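Local coordinates for uncharacterized protein YhfS (Escherichia coli, PDB 4J8L) that is of uncertain function but carries pyridoxal 5'-phosphate covalently attached to a lysine, and may have a cysteine synthase-like activity, at residues Ser124-Val129 with Ala154-Thr159; Ala138-Thr143 with Asp149-Ala154; Glu295-Arg300 with Leu351-Glu356. One frame throughout, in Å; residues are numbered along the deposited sequence.

Overall arrangement
Interactions 1 and 2 lie in the part of the chain assigned to the class I and II aminotransferase family, their centres 10 Å apart. Both use helix 153-162. Interaction 2 seats its start on strand 137-141 of the seven-stranded mixed sheet; interaction 1 sets its next turns against helix 123-133, which precedes that strand, so interaction 2 falls between the two segments of interaction 1. Val156 touches both Val140 and Tyr151, giving one shared hydrophobic layer. Interaction 3 follows both, in the YhfS-like C-terminal region, where helices 290-299 and 347-360 meet; its centre is 45 Å from that of interaction 1 and 35 Å from that of interaction 2. The three therefore sample both parts of a two-domain protein.

Interaction 1 of 3, residues Ser124-Val129 with Ala154-Thr159; sequences SALKQV and ADVLAT
Val156 is the first residue of 154-159 to meet the neighbouring helix. Val156 CG1 lies 4.0 Å from CD2 of Leu126, an apolar contact between branched side chains that suits the buried side of both helices. One turn later, Thr159 points toward 124-129 and gives the contact its middle. Its methyl CG2 does the touching, 3.9 Å from Leu126 CD2 and 4.1 Å from Lys127 CB. With CG2 anti to the backbone N, Thr159 OG1 (chi1 -58°) turns back along its own helix and donates to Asp155 O at 3.0 Å. That carbonyl also receives Thr159 N from the opposite face of its plane. Threonine fits because one branch is apolar while the other pays its polar cost inside the helix. Lys127 contributes only the root of its chain; its ammonium pairs with Asp131 in a salt bridge within helix 123-133. The segments run 25° from parallel, but their axes come no closer than 10.5 Å, so the contact is thin, bridged chiefly by the leucine and the threonine methyl. Leu123, one turn before Leu126, packs on Val156 and Thr159, and Leu126 continues inward onto Val118 of strand 114-118 and Leu94 of strand 92-96, joining the helices to the sheet.

Interaction 2 of 3, residues Ala138-Thr143 with Asp149-Ala154; sequences ALVQHT and DSYVLA
Leu153 meets the imidazole of His142 squarely over one face. CD2 of Leu153 stands 3.5 Å from the centroid of the His142 ring, only 13° off the ring normal, a CH-pi contact in which the two side chains cross at about a right angle. The methyl is slightly closer to ND1 than to CE1, though it still lies over the middle of the ring. ND1, at the ring's rim, is hydrogen-bonded to Asp171, which with the methyl should limit tilting of the ring. The other branch of Leu153 turns to the strand, where CD1 lies 3.6 Å from Val140 CG1. A leucine suits this place because its fork reaches an aromatic face and an aliphatic neighbour at once.

Leu153 opens helix 153-162, the helix of a beta-alpha-beta unit that leads from strand 137-141 to strand 167-170, so this contact holds the helix start against the end of the strand it follows.

Tyr151 comes in from the connecting loop. Its CG sits between the backbone N and carbonyl carbon (chi1 64°), which carries the ring across to the strand, where it slides past Val140 in the opposite direction. Val140 CG1 approaches Tyr151 CE2 obliquely at 3.9 Å. The phenol OH of Tyr151 donates to Gln141 O at 2.7 Å, lying in the carbonyl plane, and accepts from a water 2.8 Å away that also receives Gln141 N. Hydroxyl and water thus satisfy both backbone polar atoms of a buried residue. Arg144 makes a cation-pi contact with the same ring, and His96 meets it edge-to-face.

Interaction 3 of 3, residues Glu295-Arg300 with Leu351-Glu356; sequences EEAQKR and LRILRE
Arg300 lays its side chain across Glu356 and loses more surface to the contact than any other residue. Its CG is anti to the carbonyl carbon (chi1 -67°) and the chain runs extended to NE, which brings the aliphatic part over the glutamate: Arg300 CD lies 3.6 Å from Glu356 CB. The charged ends are less intimate. Arg300 NE is 3.7 Å from Glu356 OE1, a long salt bridge, and the guanidinium and carboxylate planes are turned 70° apart. Glu356 O lies over one face of the guanidinium, offset toward its rim. Closer pairing is with Glu296, four residues back: Arg300 NH1 donates to Glu296 O and Glu296 OE1, each at 3.0 Å and in the guanidinium plane. The bond to OE1, on its anti lone pair, is the straighter; NH1 stands above the plane of the Glu296 carbonyl. Two in-plane partners on NH1 should restrict turning of the guanidinium.

Ile353 supplies the buried half. Ile353 CG2 packs 3.8 Å from CB of Ala297, a residue small enough to let the backbones come near, and Ile353 CD1 lies 3.5 Å from Arg300 O. Ala297 and Ile353 both rest on Phe319 of strand 318-320, placing the helix pair on one side of the four-stranded sheet.

Arg300 O accepts from a water, which in turn takes a hydrogen from Arg352 NH1. That nitrogen also forms a salt bridge with Glu356 OE1. An apolar interior thus carries a charged margin: Glu296 pairs with Arg300 and, weakly, Lys299. Arg300 NE and Arg352 NH1 are 6.4 Å apart, and the Glu356 carboxylate pairing with both probably offsets their like charge.

Interaction 1 of 3, residues Ser124-Val129 with Ala154-Thr159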
loop_
_atom_site.group_PDB
_atom_site.type_symbol
_atom_site.label_atom_id
_atom_site.label_comp_id
_atom_site.label_asym_id
_atom_site.label_seq_id
_atom_site.Cartn_x
_atom_site.Cartn_y
_atom_site.Cartn_z
ATOM N N SER A 124 24.698 -3.622 6.122
ATOM C CA SER A 124 26.093 -3.197 6.082
ATOM C C SER A 124 26.401 -2.478 4.774
ATOM O O SER A 124 27.051 -1.428 4.769
ATOM C CB SER A 124 27.026 -4.397 6.257
ATOM O OG SER A 124 26.777 -5.054 7.487
ATOM N N ALA A 125 25.938 -3.051 3.667
ATOM C CA ALA A 125 26.117 -2.439 2.355
ATOM C C ALA A 125 25.328 -1.134 2.266
ATOM O O ALA A 125 25.825 -0.135 1.740
ATOM C CB ALA A 125 25.694 -3.400 1.254
ATOM N N LEU A 126 24.103 -1.149 2.788
ATOM C CA LEU A 126 23.276 0.053 2.839
ATOM C C LEU A 126 24.042 1.193 3.505
ATOM O O LEU A 126 24.136 2.294 2.962
ATOM C CB LEU A 126 21.978 -0.216 3.603
ATOM C CG LEU A 126 21.094 0.994 3.904
ATOM C CD1 LEU A 126 20.657 1.668 2.617
ATOM C CD2 LEU A 126 19.873 0.583 4.733
ATOM N N LYS A 127 24.603 0.911 4.676
ATOM C CA LYS A 127 25.334 1.918 5.435
ATOM C C LYS A 127 26.577 2.410 4.692
ATOM O O LYS A 127 26.871 3.607 4.690
ATOM C CB LYS A 127 25.692 1.388 6.827
ATOM C CG LYS A 127 26.580 2.316 7.639
ATOM C CD LYS A 127 26.767 1.815 9.064
ATOM C CE LYS A 127 28.069 2.343 9.660
ATOM N NZ LYS A 127 28.210 3.821 9.508
ATOM N N GLN A 128 27.301 1.492 4.057
ATOM C CA GLN A 128 28.503 1.869 3.318
ATOM C C GLN A 128 28.165 2.745 2.117
ATOM O O GLN A 128 28.806 3.767 1.891
ATOM C CB GLN A 128 29.287 0.637 2.862
ATOM C CG GLN A 128 30.513 0.985 2.019
ATOM C CD GLN A 128 31.374 -0.221 1.708
ATOM O OE1 GLN A 128 31.368 -1.208 2.444
ATOM N NE2 GLN A 128 32.123 -0.149 0.610
ATOM N N VAL A 129 27.146 2.348 1.361
ATOM C CA VAL A 129 26.763 3.093 0.166
ATOM C C VAL A 129 26.283 4.496 0.525
ATOM O O VAL A 129 26.614 5.470 -0.150
ATOM C CB VAL A 129 25.691 2.338 -0.648
ATOM C CG1 VAL A 129 25.102 3.232 -1.730
ATOM C CG2 VAL A 129 26.298 1.086 -1.259
ATOM N N ALA A 154 11.655 -0.792 9.730
ATOM C CA ALA A 154 12.169 0.070 10.795
ATOM C C ALA A 154 13.696 0.101 10.842
ATOM O O ALA A 154 14.295 1.135 11.146
ATOM C CB ALA A 154 11.601 -0.359 12.142
ATOM N N ASP A 155 14.324 -1.029 10.532
ATOM C CA ASP A 155 15.779 -1.118 10.586
ATOM C C ASP A 155 16.437 -0.389 9.421
ATOM O O ASP A 155 17.485 0.243 9.583
ATOM C CB ASP A 155 16.234 -2.577 10.646
ATOM C CG ASP A 155 15.788 -3.267 11.921
ATOM O OD1 ASP A 155 15.410 -2.560 12.882
ATOM O OD2 ASP A 155 15.813 -4.510 11.964
ATOM N N VAL A 156 15.822 -0.470 8.248
ATOM C CA VAL A 156 16.321 0.271 7.099
ATOM C C VAL A 156 16.189 1.768 7.369
ATOM O O VAL A 156 17.115 2.546 7.111
ATOM C CB VAL A 156 15.558 -0.107 5.819
ATOM C CG1 VAL A 156 15.910 0.839 4.681
ATOM C CG2 VAL A 156 15.862 -1.553 5.435
ATOM N N LEU A 157 15.035 2.162 7.907
ATOM C CA LEU A 157 14.786 3.561 8.247
ATOM C C LEU A 157 15.743 4.081 9.318
ATOM O O LEU A 157 16.230 5.206 9.217
ATOM C CB LEU A 157 13.330 3.767 8.681
ATOM C CG LEU A 157 12.313 3.513 7.566
ATOM C CD1 LEU A 157 10.892 3.542 8.116
ATOM C CD2 LEU A 157 12.468 4.533 6.446
ATOM N N ALA A 158 16.012 3.261 10.332
ATOM C CA ALA A 158 16.934 3.640 11.396
ATOM C C ALA A 158 18.330 3.904 10.841
ATOM O O ALA A 158 18.994 4.863 11.234
ATOM C CB ALA A 158 16.981 2.566 12.474
ATOM N N THR A 159 18.766 3.053 9.918
ATOM C CA THR A 159 20.072 3.215 9.296
ATOM C C THR A 159 20.144 4.541 8.553
ATOM O O THR A 159 21.132 5.275 8.665
ATOM C CB THR A 159 20.389 2.061 8.326
ATOM O OG1 THR A 159 20.345 0.817 9.035
ATOM C CG2 THR A 159 21.780 2.236 7.720
#

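Interaction 2 of 3, residues Ala138-Thr143 with Asp149-Ala154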
loop_
_atom_site.group_PDB
_atom_site.type_symbol
_atom_site.label_atom_id
_atom_site.label_comp_id
_atom_site.label_asym_id
_atom_site.label_seq_id
_atom_site.Cartn_x
_atom_site.Cartn_y
_atom_site.Cartn_z
ATOM N N ALA A 138 16.101 9.177 0.395
ATOM C CA ALA A 138 15.892 7.758 0.130
ATOM C C ALA A 138 14.408 7.444 0.016
ATOM O O ALA A 138 13.585 8.047 0.697
ATOM C CB ALA A 138 16.523 6.904 1.228
ATOM N N LEU A 139 14.076 6.497 -0.852
ATOM C CA LEU A 139 12.718 5.985 -0.942
ATOM C C LEU A 139 12.741 4.523 -0.542
ATOM O O LEU A 139 13.567 3.748 -1.023
ATOM C CB LEU A 139 12.167 6.142 -2.363
ATOM C CG LEU A 139 10.723 5.658 -2.576
ATOM C CD1 LEU A 139 9.941 6.613 -3.471
ATOM C CD2 LEU A 139 10.710 4.259 -3.173
ATOM N N VAL A 140 11.832 4.138 0.345
ATOM C CA VAL A 140 11.771 2.751 0.782
ATOM C C VAL A 140 10.368 2.217 0.553
ATOM O O VAL A 140 9.393 2.807 1.022
ATOM C CB VAL A 140 12.139 2.600 2.277
ATOM C CG1 VAL A 140 12.253 1.125 2.646
ATOM C CG2 VAL A 140 13.441 3.346 2.601
ATOM N N GLN A 141 10.253 1.114 -0.183
ATOM C CA GLN A 141 8.934 0.513 -0.375
ATOM C C GLN A 141 8.619 -0.413 0.789
ATOM O O GLN A 141 9.452 -1.219 1.201
ATOM C CB GLN A 141 8.839 -0.237 -1.711
ATOM C CG GLN A 141 7.434 -0.773 -1.988
ATOM C CD GLN A 141 7.242 -1.255 -3.406
ATOM O OE1 GLN A 141 7.850 -0.737 -4.345
ATOM N NE2 GLN A 141 6.392 -2.261 -3.573
ATOM N N HIS A 142 7.403 -0.293 1.319
ATOM C CA HIS A 142 6.981 -1.109 2.449
ATOM C C HIS A 142 6.684 -2.554 2.014
ATOM O O HIS A 142 7.242 -3.509 2.563
ATOM C CB HIS A 142 5.765 -0.465 3.132
ATOM C CG HIS A 142 5.511 -0.972 4.519
ATOM N ND1 HIS A 142 4.910 -0.205 5.496
ATOM C CD2 HIS A 142 5.772 -2.174 5.092
ATOM C CE1 HIS A 142 4.822 -0.906 6.613
ATOM N NE2 HIS A 142 5.335 -2.105 6.393
ATOM N N THR A 143 5.808 -2.718 1.027
ATOM C CA THR A 143 5.526 -4.054 0.511
ATOM C C THR A 143 6.739 -4.612 -0.230
ATOM O O THR A 143 7.648 -3.872 -0.599
ATOM C CB THR A 143 4.316 -4.080 -0.434
ATOM O OG1 THR A 143 4.502 -3.128 -1.489
ATOM C CG2 THR A 143 3.040 -3.765 0.337
ATOM N N ASP A 149 12.996 -10.371 -0.836
ATOM C CA ASP A 149 13.117 -9.222 0.061
ATOM C C ASP A 149 12.598 -9.541 1.462
ATOM O O ASP A 149 11.440 -9.933 1.643
ATOM C CB ASP A 149 12.401 -7.993 -0.499
ATOM C CG ASP A 149 13.151 -7.351 -1.651
ATOM O OD1 ASP A 149 14.343 -7.688 -1.864
ATOM O OD2 ASP A 149 12.543 -6.503 -2.342
ATOM N N SER A 150 13.462 -9.350 2.453
ATOM C CA SER A 150 13.167 -9.763 3.818
ATOM C C SER A 150 13.498 -8.675 4.818
ATOM O O SER A 150 13.412 -8.892 6.021
ATOM C CB SER A 150 13.977 -11.012 4.171
ATOM O OG SER A 150 15.369 -10.735 4.138
ATOM N N TYR A 151 13.881 -7.504 4.330
ATOM C CA TYR A 151 14.304 -6.452 5.240
ATOM C C TYR A 151 13.194 -5.957 6.161
ATOM O O TYR A 151 12.013 -5.983 5.805
ATOM C CB TYR A 151 14.970 -5.298 4.493
ATOM C CG TYR A 151 14.111 -4.507 3.517
ATOM C CD1 TYR A 151 14.228 -4.706 2.148
ATOM C CD2 TYR A 151 13.238 -3.520 3.959
ATOM C CE1 TYR A 151 13.490 -3.967 1.250
ATOM C CE2 TYR A 151 12.486 -2.772 3.063
ATOM C CZ TYR A 151 12.621 -3.001 1.709
ATOM O OH TYR A 151 11.891 -2.262 0.805
ATOM N N VAL A 152 13.595 -5.536 7.357
ATOM C CA VAL A 152 12.680 -4.940 8.324
ATOM C C VAL A 152 12.638 -3.442 8.076
ATOM O O VAL A 152 13.673 -2.775 8.140
ATOM C CB VAL A 152 13.155 -5.208 9.764
ATOM C CG1 VAL A 152 12.266 -4.474 10.763
ATOM C CG2 VAL A 152 13.172 -6.704 10.041
ATOM N N LEU A 153 11.449 -2.923 7.776
ATOM C CA LEU A 153 11.281 -1.511 7.439
ATOM C C LEU A 153 11.953 -0.584 8.449
ATOM O O LEU A 153 12.746 0.287 8.072
ATOM C CB LEU A 153 9.796 -1.161 7.321
ATOM C CG LEU A 153 9.473 0.279 6.906
ATOM C CD1 LEU A 153 10.134 0.622 5.575
ATOM C CD2 LEU A 153 7.972 0.505 6.822
ATOM N N ALA A 154 11.655 -0.792 9.730
ATOM C CA ALA A 154 12.169 0.070 10.795
ATOM C C ALA A 154 13.696 0.101 10.842
ATOM O O ALA A 154 14.295 1.135 11.146
ATOM C CB ALA A 154 11.601 -0.359 12.142
HETATM O O HOH W 1 12.375 -0.432 -1.262
#

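Interaction 3 of 3, residues Glu295-Arg300 with Leu351-Glu356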
loop_
_atom_site.group_PDB
_atom_site.type_symbol
_atom_site.label_atom_id
_atom_site.label_comp_id
_atom_site.label_asym_id
_atom_site.label_seq_id
_atom_site.Cartn_x
_atom_site.Cartn_y
_atom_site.Cartn_z
ATOM N N GLU A 295 -9.937 -17.890 -16.805
ATOM C CA GLU A 295 -11.125 -17.678 -17.635
ATOM C C GLU A 295 -12.366 -18.281 -16.985
ATOM O O GLU A 295 -13.421 -17.633 -16.894
ATOM C CB GLU A 295 -10.925 -18.258 -19.043
ATOM C CG GLU A 295 -12.130 -18.059 -19.950
ATOM C CD GLU A 295 -11.929 -18.636 -21.340
ATOM O OE1 GLU A 295 -12.941 -18.839 -22.048
ATOM O OE2 GLU A 295 -10.762 -18.881 -21.723
ATOM N N GLU A 296 -12.248 -19.519 -16.522
ATOM C CA GLU A 296 -13.382 -20.185 -15.885
ATOM C C GLU A 296 -13.743 -19.542 -14.544
ATOM O O GLU A 296 -14.916 -19.504 -14.166
ATOM C CB GLU A 296 -13.107 -21.675 -15.693
ATOM C CG GLU A 296 -12.961 -22.455 -17.005
ATOM C CD GLU A 296 -14.188 -22.346 -17.901
ATOM O OE1 GLU A 296 -15.315 -22.219 -17.371
ATOM O OE2 GLU A 296 -14.027 -22.389 -19.139
ATOM N N ALA A 297 -12.747 -19.033 -13.821
ATOM C CA ALA A 297 -13.021 -18.438 -12.509
ATOM C C ALA A 297 -13.832 -17.159 -12.644
ATOM O O ALA A 297 -14.705 -16.883 -11.818
ATOM C CB ALA A 297 -11.718 -18.170 -11.747
ATOM N N GLN A 298 -13.560 -16.389 -13.695
ATOM C CA GLN A 298 -14.276 -15.133 -13.903
ATOM C C GLN A 298 -15.764 -15.419 -14.105
ATOM O O GLN A 298 -16.621 -14.650 -13.653
ATOM C CB GLN A 298 -13.698 -14.359 -15.100
ATOM C CG GLN A 298 -14.359 -12.992 -15.348
ATOM C CD GLN A 298 -15.703 -13.084 -16.075
ATOM O OE1 GLN A 298 -15.939 -13.983 -16.896
ATOM N NE2 GLN A 298 -16.592 -12.156 -15.767
ATOM N N LYS A 299 -16.076 -16.522 -14.789
ATOM C CA LYS A 299 -17.474 -16.861 -15.049
ATOM C C LYS A 299 -18.185 -17.181 -13.741
ATOM O O LYS A 299 -19.402 -17.006 -13.616
ATOM C CB LYS A 299 -17.576 -18.067 -15.992
ATOM C CG LYS A 299 -16.985 -17.827 -17.372
ATOM C CD LYS A 299 -17.000 -19.118 -18.197
ATOM C CE LYS A 299 -16.345 -18.912 -19.550
ATOM N NZ LYS A 299 -16.239 -20.194 -20.307
ATOM N N ARG A 300 -17.411 -17.653 -12.773
ATOM C CA ARG A 300 -17.950 -18.063 -11.484
ATOM C C ARG A 300 -17.767 -16.983 -10.410
ATOM O O ARG A 300 -17.778 -17.267 -9.210
ATOM C CB ARG A 300 -17.329 -19.397 -11.075
ATOM C CG ARG A 300 -17.768 -20.518 -11.995
ATOM C CD ARG A 300 -16.949 -21.773 -11.814
ATOM N NE ARG A 300 -17.474 -22.844 -12.645
ATOM C CZ ARG A 300 -17.196 -22.992 -13.935
ATOM N NH1 ARG A 300 -16.381 -22.135 -14.545
ATOM N NH2 ARG A 300 -17.729 -23.999 -14.610
ATOM N N LEU A 351 -12.031 -21.720 -2.642
ATOM C CA LEU A 351 -11.769 -23.133 -2.925
ATOM C C LEU A 351 -12.795 -23.689 -3.910
ATOM O O LEU A 351 -12.444 -24.436 -4.831
ATOM C CB LEU A 351 -11.773 -23.938 -1.623
ATOM C CG LEU A 351 -11.230 -25.357 -1.575
ATOM C CD1 LEU A 351 -9.741 -25.347 -1.867
ATOM C CD2 LEU A 351 -11.500 -25.946 -0.203
ATOM N N ARG A 352 -14.058 -23.316 -3.723
ATOM C CA ARG A 352 -15.114 -23.779 -4.609
ATOM C C ARG A 352 -14.913 -23.259 -6.029
ATOM O O ARG A 352 -15.015 -24.008 -6.996
ATOM C CB ARG A 352 -16.492 -23.365 -4.090
ATOM C CG ARG A 352 -17.641 -23.806 -5.009
ATOM C CD ARG A 352 -19.008 -23.336 -4.501
ATOM N NE ARG A 352 -19.099 -21.876 -4.396
ATOM C CZ ARG A 352 -19.203 -21.057 -5.439
ATOM N NH1 ARG A 352 -19.217 -21.547 -6.676
ATOM N NH2 ARG A 352 -19.270 -19.742 -5.247
ATOM N N ILE A 353 -14.633 -21.968 -6.158
ATOM C CA ILE A 353 -14.411 -21.398 -7.480
ATOM C C ILE A 353 -13.206 -22.066 -8.141
ATOM O O ILE A 353 -13.235 -22.393 -9.336
ATOM C CB ILE A 353 -14.216 -19.864 -7.410
ATOM C CG1 ILE A 353 -15.523 -19.192 -6.990
ATOM C CG2 ILE A 353 -13.770 -19.325 -8.763
ATOM C CD1 ILE A 353 -15.351 -17.699 -6.702
ATOM N N LEU A 354 -12.153 -22.292 -7.359
ATOM C CA LEU A 354 -10.973 -22.999 -7.869
ATOM C C LEU A 354 -11.325 -24.388 -8.393
ATOM O O LEU A 354 -10.953 -24.752 -9.514
ATOM C CB LEU A 354 -9.920 -23.139 -6.774
ATOM C CG LEU A 354 -8.696 -22.233 -6.838
ATOM C CD1 LEU A 354 -7.731 -22.602 -5.728
ATOM C CD2 LEU A 354 -8.026 -22.351 -8.200
ATOM N N ARG A 355 -12.038 -25.168 -7.582
ATOM C CA ARG A 355 -12.390 -26.537 -7.962
ATOM C C ARG A 355 -13.321 -26.596 -9.166
ATOM O O ARG A 355 -13.127 -27.404 -10.075
ATOM C CB ARG A 355 -13.034 -27.281 -6.789
ATOM C CG ARG A 355 -12.064 -27.695 -5.700
ATOM C CD ARG A 355 -12.815 -28.120 -4.441
ATOM N NE ARG A 355 -11.979 -28.926 -3.562
ATOM C CZ ARG A 355 -12.222 -29.132 -2.272
ATOM N NH1 ARG A 355 -13.282 -28.580 -1.694
ATOM N NH2 ARG A 355 -11.400 -29.892 -1.560
ATOM N N GLU A 356 -14.343 -25.748 -9.163
ATOM C CA GLU A 356 -15.302 -25.723 -10.260
ATOM C C GLU A 356 -14.643 -25.290 -11.571
ATOM O O GLU A 356 -14.954 -25.826 -12.639
ATOM C CB GLU A 356 -16.481 -24.814 -9.922
ATOM C CG GLU A 356 -17.390 -25.348 -8.821
ATOM C CD GLU A 356 -18.527 -24.395 -8.516
ATOM O OE1 GLU A 356 -18.589 -23.325 -9.153
ATOM O OE2 GLU A 356 -19.366 -24.720 -7.654
HETATM O O HOH W 2 -19.580 -18.998 -8.078
#